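Local coordinates for protein succinylglutamate desuccinylase (PDB 2BCO) that probably hydrolyses N-succinylglutamate to succinate and glutamate in the last step of arginine breakdown by the AST pathway, using a single bound zinc ion, at residues L239-R242 against N243-E247; D183-S187 against A188-A192; E71-D74 against S75-D79. All blocks are in the same frame, centred on the assembly; numbering follows the deposited sequence.

Contact 1 (L239-R242 against N243-E247)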
loop_
_atom_site.group_PDB
_atom_site.type_symbol
_atom_site.label_atom_id
_atom_site.label_comp_id
_atom_site.label_asym_id
_atom_site.label_seq_id
_atom_site.Cartn_x
_atom_site.Cartn_y
_atom_site.Cartn_z
ATOM N N LEU A 239 -4.099 -14.252 5.638
ATOM C CA LEU A 239 -3.462 -15.284 6.450
ATOM C C LEU A 239 -1.978 -14.951 6.585
ATOM O O LEU A 239 -1.391 -15.082 7.657
ATOM C CB LEU A 239 -3.634 -16.643 5.774
ATOM C CG LEU A 239 -3.629 -17.908 6.638
ATOM C CD1 LEU A 239 -3.880 -19.119 5.746
ATOM C CD2 LEU A 239 -2.312 -18.054 7.359
ATOM N N ALA A 240 -1.376 -14.521 5.483
ATOM C CA ALA A 240 0.034 -14.157 5.495
ATOM C C ALA A 240 0.208 -12.947 6.420
ATOM O O ALA A 240 1.181 -12.868 7.162
ATOM C CB ALA A 240 0.511 -13.827 4.082
ATOM N N LEU A 241 -0.746 -12.019 6.386
ATOM C CA LEU A 241 -0.675 -10.838 7.236
ATOM C C LEU A 241 -0.878 -11.214 8.701
ATOM O O LEU A 241 -0.253 -10.631 9.589
ATOM C CB LEU A 241 -1.717 -9.796 6.806
ATOM C CG LEU A 241 -1.798 -8.502 7.621
ATOM C CD1 LEU A 241 -0.460 -7.771 7.607
ATOM C CD2 LEU A 241 -2.875 -7.632 7.028
ATOM N N ARG A 242 -1.751 -12.182 8.968
ATOM C CA ARG A 242 -1.961 -12.608 10.353
ATOM C C ARG A 242 -0.705 -13.312 10.866
ATOM O O ARG A 242 -0.306 -13.124 12.015
ATOM C CB ARG A 242 -3.178 -13.535 10.464
ATOM C CG ARG A 242 -4.519 -12.791 10.424
ATOM C CD ARG A 242 -5.693 -13.716 10.104
ATOM N NE ARG A 242 -6.954 -12.985 10.047
ATOM C CZ ARG A 242 -7.681 -12.644 11.110
ATOM N NH1 ARG A 242 -7.281 -12.972 12.336
ATOM N NH2 ARG A 242 -8.808 -11.961 10.946
ATOM N N ASN A 243 -0.074 -14.107 10.009
ATOM C CA ASN A 243 1.137 -14.815 10.404
ATOM C C ASN A 243 2.261 -13.827 10.697
ATOM O O ASN A 243 3.104 -14.076 11.550
ATOM C CB ASN A 243 1.596 -15.785 9.305
ATOM C CG ASN A 243 0.679 -16.993 9.163
ATOM O OD1 ASN A 243 -0.027 -17.366 10.098
ATOM N ND2 ASN A 243 0.706 -17.623 7.995
ATOM N N LEU A 244 2.260 -12.699 9.990
ATOM C CA LEU A 244 3.293 -11.690 10.164
ATOM C C LEU A 244 3.172 -10.979 11.507
ATOM O O LEU A 244 4.175 -10.782 12.207
ATOM C CB LEU A 244 3.231 -10.671 9.023
ATOM C CG LEU A 244 4.272 -9.543 9.003
ATOM C CD1 LEU A 244 5.671 -10.137 8.852
ATOM C CD2 LEU A 244 3.974 -8.581 7.845
ATOM N N ILE A 245 1.956 -10.584 11.872
ATOM C CA ILE A 245 1.778 -9.910 13.148
ATOM C C ILE A 245 1.992 -10.906 14.304
ATOM O O ILE A 245 2.324 -10.511 15.418
ATOM C CB ILE A 245 0.371 -9.237 13.245
ATOM C CG1 ILE A 245 -0.673 -10.235 13.720
ATOM C CG2 ILE A 245 -0.052 -8.688 11.883
ATOM C CD1 ILE A 245 -0.969 -10.114 15.186
ATOM N N ALA A 246 1.831 -12.198 14.028
ATOM C CA ALA A 246 2.015 -13.225 15.055
ATOM C C ALA A 246 3.376 -13.920 14.984
ATOM O O ALA A 246 3.656 -14.806 15.787
ATOM C CB ALA A 246 0.903 -14.271 14.961
ATOM N N GLU A 247 4.215 -13.519 14.033
ATOM C CA GLU A 247 5.538 -14.125 13.869
ATOM C C GLU A 247 5.447 -15.648 13.813
ATOM O O GLU A 247 6.129 -16.343 14.565
ATOM C CB GLU A 247 6.465 -13.721 15.024
ATOM C CG GLU A 247 7.087 -12.347 14.884
ATOM C CD GLU A 247 8.003 -12.244 13.678
ATOM O OE1 GLU A 247 7.498 -12.293 12.535
ATOM O OE2 GLU A 247 9.230 -12.121 13.875
#
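The last turns of helix 235-245 set Leu-239 against Asn-243 on the outer face and Leu-241 against Ile-245 on the inner one. On the outer face the Leu-239 side chain, swung away from its backbone N (chi1 -153°), crosses the flat amide of Asn-243 at a slant, and its CD2 lies 3.1 Å from Asn-243 ND2. That approach is short for a methyl and an amide nitrogen, so the packing is tight here or the amide is imperfectly placed. Asn-243 N also bonds Leu-239 O at 2.9 Å.

On the inner face the Ile-245 rotamer looks strained. Its CG1 is wedged between its own N and carbonyl carbon (chi1 85°), which turns CG2 back along the helix until it sits 3.0 Å from Leu-241 O, an approach so short that it is doubtful in detail at this resolution. The same carbonyl accepts the N-H of Ile-245 at 3.2 Å, while Leu-241 CD1 only grazes Ile-245 CG2 at 4.4 Å. Helix 235-245 then stops in a Schellman motif: Glu-247 takes a positive phi of 51°, with two bonds leading back into the final turn. Ala-246 N still reaches Arg-242 O at 3.1 Å, and Ala-246 CB rests 3.4 Å from that oxygen.

The chain of Arg-242 leaves the helix extended from CG to NE, and its guanidinium is shared between Asp-238, one turn earlier, Asp-79 of helix 68-81 and Gln-85 in the loop after it. Glu-247 forms a salt bridge with Lys-54, while Leu-241 and Leu-244 rest on strand 149-157 of the catalytic domain.

Contact 2 (D183-S187 against A188-A192)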
loop_
_atom_site.group_PDB
_atom_site.type_symbol
_atom_site.label_atom_id
_atom_site.label_comp_id
_atom_site.label_asym_id
_atom_site.label_seq_id
_atom_site.Cartn_x
_atom_site.Cartn_y
_atom_site.Cartn_z
ATOM N N ASP A 183 9.683 -12.656 1.026
ATOM C CA ASP A 183 9.086 -13.896 1.511
ATOM C C ASP A 183 7.622 -13.630 1.863
ATOM O O ASP A 183 6.768 -14.498 1.680
ATOM C CB ASP A 183 9.812 -14.409 2.765
ATOM C CG ASP A 183 11.084 -15.166 2.439
ATOM O OD1 ASP A 183 11.845 -15.476 3.389
ATOM O OD2 ASP A 183 11.324 -15.455 1.242
ATOM N N PHE A 184 7.349 -12.433 2.386
ATOM C CA PHE A 184 5.988 -12.057 2.766
ATOM C C PHE A 184 5.112 -12.015 1.533
ATOM O O PHE A 184 4.009 -12.557 1.540
ATOM C CB PHE A 184 5.956 -10.681 3.447
ATOM C CG PHE A 184 4.560 -10.171 3.723
ATOM C CD1 PHE A 184 3.717 -10.838 4.613
ATOM C CD2 PHE A 184 4.067 -9.058 3.052
ATOM C CE1 PHE A 184 2.402 -10.395 4.832
ATOM C CE2 PHE A 184 2.745 -8.604 3.262
ATOM C CZ PHE A 184 1.917 -9.280 4.150
ATOM N N LEU A 185 5.610 -11.370 0.476
ATOM C CA LEU A 185 4.877 -11.267 -0.782
ATOM C C LEU A 185 4.493 -12.657 -1.275
ATOM O O LEU A 185 3.345 -12.895 -1.648
ATOM C CB LEU A 185 5.726 -10.599 -1.873
ATOM C CG LEU A 185 5.832 -9.074 -2.091
ATOM C CD1 LEU A 185 4.445 -8.444 -2.129
ATOM C CD2 LEU A 185 6.657 -8.453 -0.998
ATOM N N ASP A 186 5.469 -13.565 -1.284
ATOM C CA ASP A 186 5.251 -14.920 -1.763
ATOM C C ASP A 186 4.257 -15.675 -0.891
ATOM O O ASP A 186 3.346 -16.326 -1.396
ATOM C CB ASP A 186 6.591 -15.668 -1.841
ATOM C CG ASP A 186 7.544 -15.057 -2.864
ATOM O OD1 ASP A 186 8.736 -15.416 -2.866
ATOM O OD2 ASP A 186 7.102 -14.219 -3.675
ATOM N N SER A 187 4.418 -15.575 0.420
ATOM C CA SER A 187 3.502 -16.260 1.321
ATOM C C SER A 187 2.089 -15.711 1.182
ATOM O O SER A 187 1.122 -16.461 1.310
ATOM C CB SER A 187 3.966 -16.120 2.775
ATOM O OG SER A 187 5.169 -16.836 2.981
ATOM N N ALA A 188 1.975 -14.410 0.911
ATOM C CA ALA A 188 0.675 -13.755 0.764
ATOM C C ALA A 188 0.035 -14.065 -0.570
ATOM O O ALA A 188 -1.135 -13.771 -0.773
ATOM C CB ALA A 188 0.817 -12.244 0.922
ATOM N N HIS A 189 0.807 -14.651 -1.478
ATOM C CA HIS A 189 0.310 -15.003 -2.801
ATOM C C HIS A 189 0.059 -13.786 -3.685
ATOM O O HIS A 189 -0.793 -13.825 -4.575
ATOM C CB HIS A 189 -0.973 -15.831 -2.691
ATOM C CG HIS A 189 -0.746 -17.250 -2.275
ATOM N ND1 HIS A 189 0.433 -17.675 -1.694
ATOM C CD2 HIS A 189 -1.548 -18.340 -2.328
ATOM C CE1 HIS A 189 0.344 -18.957 -1.408
ATOM N NE2 HIS A 189 -0.850 -19.388 -1.782
ATOM N N ILE A 190 0.805 -12.710 -3.437
ATOM C CA ILE A 190 0.683 -11.498 -4.243
ATOM C C ILE A 190 1.312 -11.880 -5.579
ATOM O O ILE A 190 2.489 -12.231 -5.654
ATOM C CB ILE A 190 1.443 -10.324 -3.598
ATOM C CG1 ILE A 190 0.881 -10.077 -2.195
ATOM C CG2 ILE A 190 1.290 -9.064 -4.444
ATOM C CD1 ILE A 190 -0.574 -9.538 -2.197
ATOM N N GLU A 191 0.509 -11.833 -6.629
ATOM C CA GLU A 191 0.946 -12.240 -7.954
ATOM C C GLU A 191 2.147 -11.531 -8.555
ATOM O O GLU A 191 2.913 -12.147 -9.292
ATOM C CB GLU A 191 -0.243 -12.167 -8.905
ATOM C CG GLU A 191 -1.385 -13.072 -8.459
ATOM C CD GLU A 191 -2.644 -12.871 -9.268
ATOM O OE1 GLU A 191 -2.558 -12.917 -10.514
ATOM O OE2 GLU A 191 -3.725 -12.678 -8.662
ATOM N N ALA A 192 2.323 -10.251 -8.249
ATOM C CA ALA A 192 3.449 -9.523 -8.805
ATOM C C ALA A 192 3.859 -8.318 -7.973
ATOM O O ALA A 192 3.045 -7.753 -7.233
ATOM C CB ALA A 192 3.122 -9.078 -10.220
#
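Helix 179-188 ends in a Schellman motif in which Leu-185 and Asp-186 are met by Ile-190 and His-189. His-189 is the first residue to leave helical geometry, with a positive phi of 71° that turns the chain toward strand 192-195.

Three backbone bonds close the helix. Ala-188 N reaches Phe-184 O at 2.8 Å in a regular helical link. Past it, Ile-190 N returns to Leu-185 O at 3.1 Å, the six-to-one bond of the motif, and His-189 N approaches Asp-186 O at 3.0 Å from well above the carbonyl plane.

The apolar contact is the one classically paired with this motif, between the residues on either side of the six-to-one bond. Leu-185 CD1 lies across the root of the Ile-190 side chain, 3.8 Å from CB and 3.9 Å from CG1. Farther out, Leu-185 packs on Leu-216 and Ile-190 on Met-218, both of strand 214-220, which also carries the predicted active-site Glu-219. The Ile-190 side chain is about 7 Å from that of Glu-219.

The polar side-chain contact belongs to the imidazole. With CG beside its own backbone N (chi1 -75°), the ring folds back toward the carbonyl of Asp-186, and Asp-186 O becomes a double acceptor: ND1 of His-189 donates to it edge-on at 3.2 Å, within both the carbonyl plane and the ring plane.

Contact 3 (E71-D74 against S75-D79)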
loop_
_atom_site.group_PDB
_atom_site.type_symbol
_atom_site.label_atom_id
_atom_site.label_comp_id
_atom_site.label_asym_id
_atom_site.label_seq_id
_atom_site.Cartn_x
_atom_site.Cartn_y
_atom_site.Cartn_z
ATOM N N GLU A 71 -11.868 -3.819 5.815
ATOM C CA GLU A 71 -12.638 -4.919 6.395
ATOM C C GLU A 71 -11.688 -5.947 7.001
ATOM O O GLU A 71 -11.942 -6.455 8.093
ATOM C CB GLU A 71 -13.518 -5.609 5.338
ATOM C CG GLU A 71 -14.586 -4.729 4.690
ATOM C CD GLU A 71 -15.808 -5.540 4.225
ATOM O OE1 GLU A 71 -16.156 -5.501 3.018
ATOM O OE2 GLU A 71 -16.416 -6.225 5.083
ATOM N N LEU A 72 -10.595 -6.252 6.295
ATOM C CA LEU A 72 -9.611 -7.222 6.798
ATOM C C LEU A 72 -8.983 -6.706 8.085
ATOM O O LEU A 72 -8.825 -7.451 9.051
ATOM C CB LEU A 72 -8.504 -7.481 5.766
ATOM C CG LEU A 72 -8.949 -8.122 4.448
ATOM C CD1 LEU A 72 -7.722 -8.467 3.617
ATOM C CD2 LEU A 72 -9.791 -9.387 4.734
ATOM N N VAL A 73 -8.622 -5.427 8.090
ATOM C CA VAL A 73 -8.033 -4.812 9.273
ATOM C C VAL A 73 -9.051 -4.860 10.407
ATOM O O VAL A 73 -8.714 -5.168 11.542
ATOM C CB VAL A 73 -7.629 -3.332 9.006
ATOM C CG1 VAL A 73 -7.275 -2.631 10.317
ATOM C CG2 VAL A 73 -6.433 -3.286 8.051
ATOM N N ASP A 74 -10.306 -4.575 10.089
ATOM C CA ASP A 74 -11.350 -4.582 11.104
ATOM C C ASP A 74 -11.515 -5.938 11.792
ATOM O O ASP A 74 -11.758 -5.999 12.997
ATOM C CB ASP A 74 -12.680 -4.159 10.494
ATOM C CG ASP A 74 -13.771 -4.039 11.527
ATOM O OD1 ASP A 74 -13.672 -3.149 12.397
ATOM O OD2 ASP A 74 -14.724 -4.844 11.470
ATOM N N SER A 75 -11.393 -7.018 11.026
ATOM C CA SER A 75 -11.513 -8.372 11.572
ATOM C C SER A 75 -10.266 -8.769 12.367
ATOM O O SER A 75 -10.351 -9.548 13.321
ATOM C CB SER A 75 -11.750 -9.382 10.452
ATOM O OG SER A 75 -12.930 -9.059 9.730
ATOM N N ILE A 76 -9.110 -8.237 11.973
ATOM C CA ILE A 76 -7.871 -8.523 12.689
ATOM C C ILE A 76 -7.928 -7.850 14.062
ATOM O O ILE A 76 -7.527 -8.441 15.067
ATOM C CB ILE A 76 -6.633 -8.044 11.875
ATOM C CG1 ILE A 76 -6.336 -9.075 10.777
ATOM C CG2 ILE A 76 -5.418 -7.853 12.774
ATOM C CD1 ILE A 76 -5.333 -8.629 9.756
ATOM N N ILE A 77 -8.441 -6.624 14.109
ATOM C CA ILE A 77 -8.561 -5.901 15.371
ATOM C C ILE A 77 -9.517 -6.679 16.282
ATOM O O ILE A 77 -9.253 -6.879 17.468
ATOM C CB ILE A 77 -9.136 -4.474 15.165
ATOM C CG1 ILE A 77 -8.237 -3.663 14.222
ATOM C CG2 ILE A 77 -9.301 -3.783 16.513
ATOM C CD1 ILE A 77 -6.842 -3.458 14.724
ATOM N N LYS A 78 -10.628 -7.123 15.714
ATOM C CA LYS A 78 -11.616 -7.874 16.470
ATOM C C LYS A 78 -11.038 -9.172 17.037
ATOM O O LYS A 78 -11.349 -9.551 18.168
ATOM C CB LYS A 78 -12.823 -8.179 15.580
ATOM C CG LYS A 78 -13.990 -8.853 16.289
ATOM C CD LYS A 78 -15.202 -8.944 15.371
ATOM C CE LYS A 78 -15.664 -7.557 14.921
ATOM N NZ LYS A 78 -16.817 -7.610 13.979
ATOM N N ASP A 79 -10.195 -9.848 16.259
ATOM C CA ASP A 79 -9.599 -11.101 16.715
ATOM C C ASP A 79 -8.501 -10.873 17.748
ATOM O O ASP A 79 -8.320 -11.683 18.656
ATOM C CB ASP A 79 -9.060 -11.912 15.528
ATOM C CG ASP A 79 -10.174 -12.469 14.648
ATOM O OD1 ASP A 79 -11.342 -12.486 15.100
ATOM O OD2 ASP A 79 -9.892 -12.902 13.511
HETATM O O HOH W 1 -13.280 -9.290 7.187
HETATM O O HOH W 2 -14.690 -6.700 9.605
#
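Regular helical bonds run unbroken from Glu-71 to Lys-78, the straightest joining Ile-77 N to Val-73 O at 3.0 Å. The side chains of Val-73 and Ile-77 lie side by side and point the same way, CG1 against CG1 at 4.2 Å, and both rest on Phe-93 of strand 90-95. Ile-77 CG1, beside its own backbone N (chi1 -59°), also sits tightly against Val-73 O at 3.1 Å.

The other face is polar and carries two ordered waters, both bound to Ser-75 OG. The first water donates to Ser-75 OG at 2.6 Å and weakly to Glu-71 O. The second accepts a hydrogen bond from Ser-75 OG and donates one to Asp-74 OD2 at 2.6 Å. Asp-74 also touches Phe-10 of helix 10-15, and its OD1 is bonded by Leu-11 N and Ser-9 OG, which fixes the carboxylate from its other oxygen. Lys-78 NZ stays 4.3 Å from Asp-74 OD2, beyond a salt bridge, so any attraction is probably modest.

The apolar side packs on the sheet, as expected for the helix of a beta-alpha-beta unit, here strand 55-60, helix 68-81 and strand 90-95, with two of the three zinc ligands, His-63 and Glu-66, in the connection leading into the helix.

In the fold
All three contacts are local, partly buried helix contacts of the catalytic domain, with Leu-241, Leu-185 or Val-73 on the buried side; the other side differs, offering a leucine and an amide in contact 1, an imidazole in contact 2 and waters in contact 3. Contacts 1 and 2 both finish a helix with a Schellman motif, but 188-192 leads into strand 192-195 and holds Ile-190 near the predicted active-site Glu-219, whereas contact 1 lies away from the annotated sites. In contact 3 waters join polar groups in mid-helix; in contact 2 a histidine binds a terminal carbonyl. Helix 235-245 lies between the others: Ala-240 packs on Ala-188 and Phe-184, Leu-241 on Ile-76. Contacts 2 and 3 do not touch.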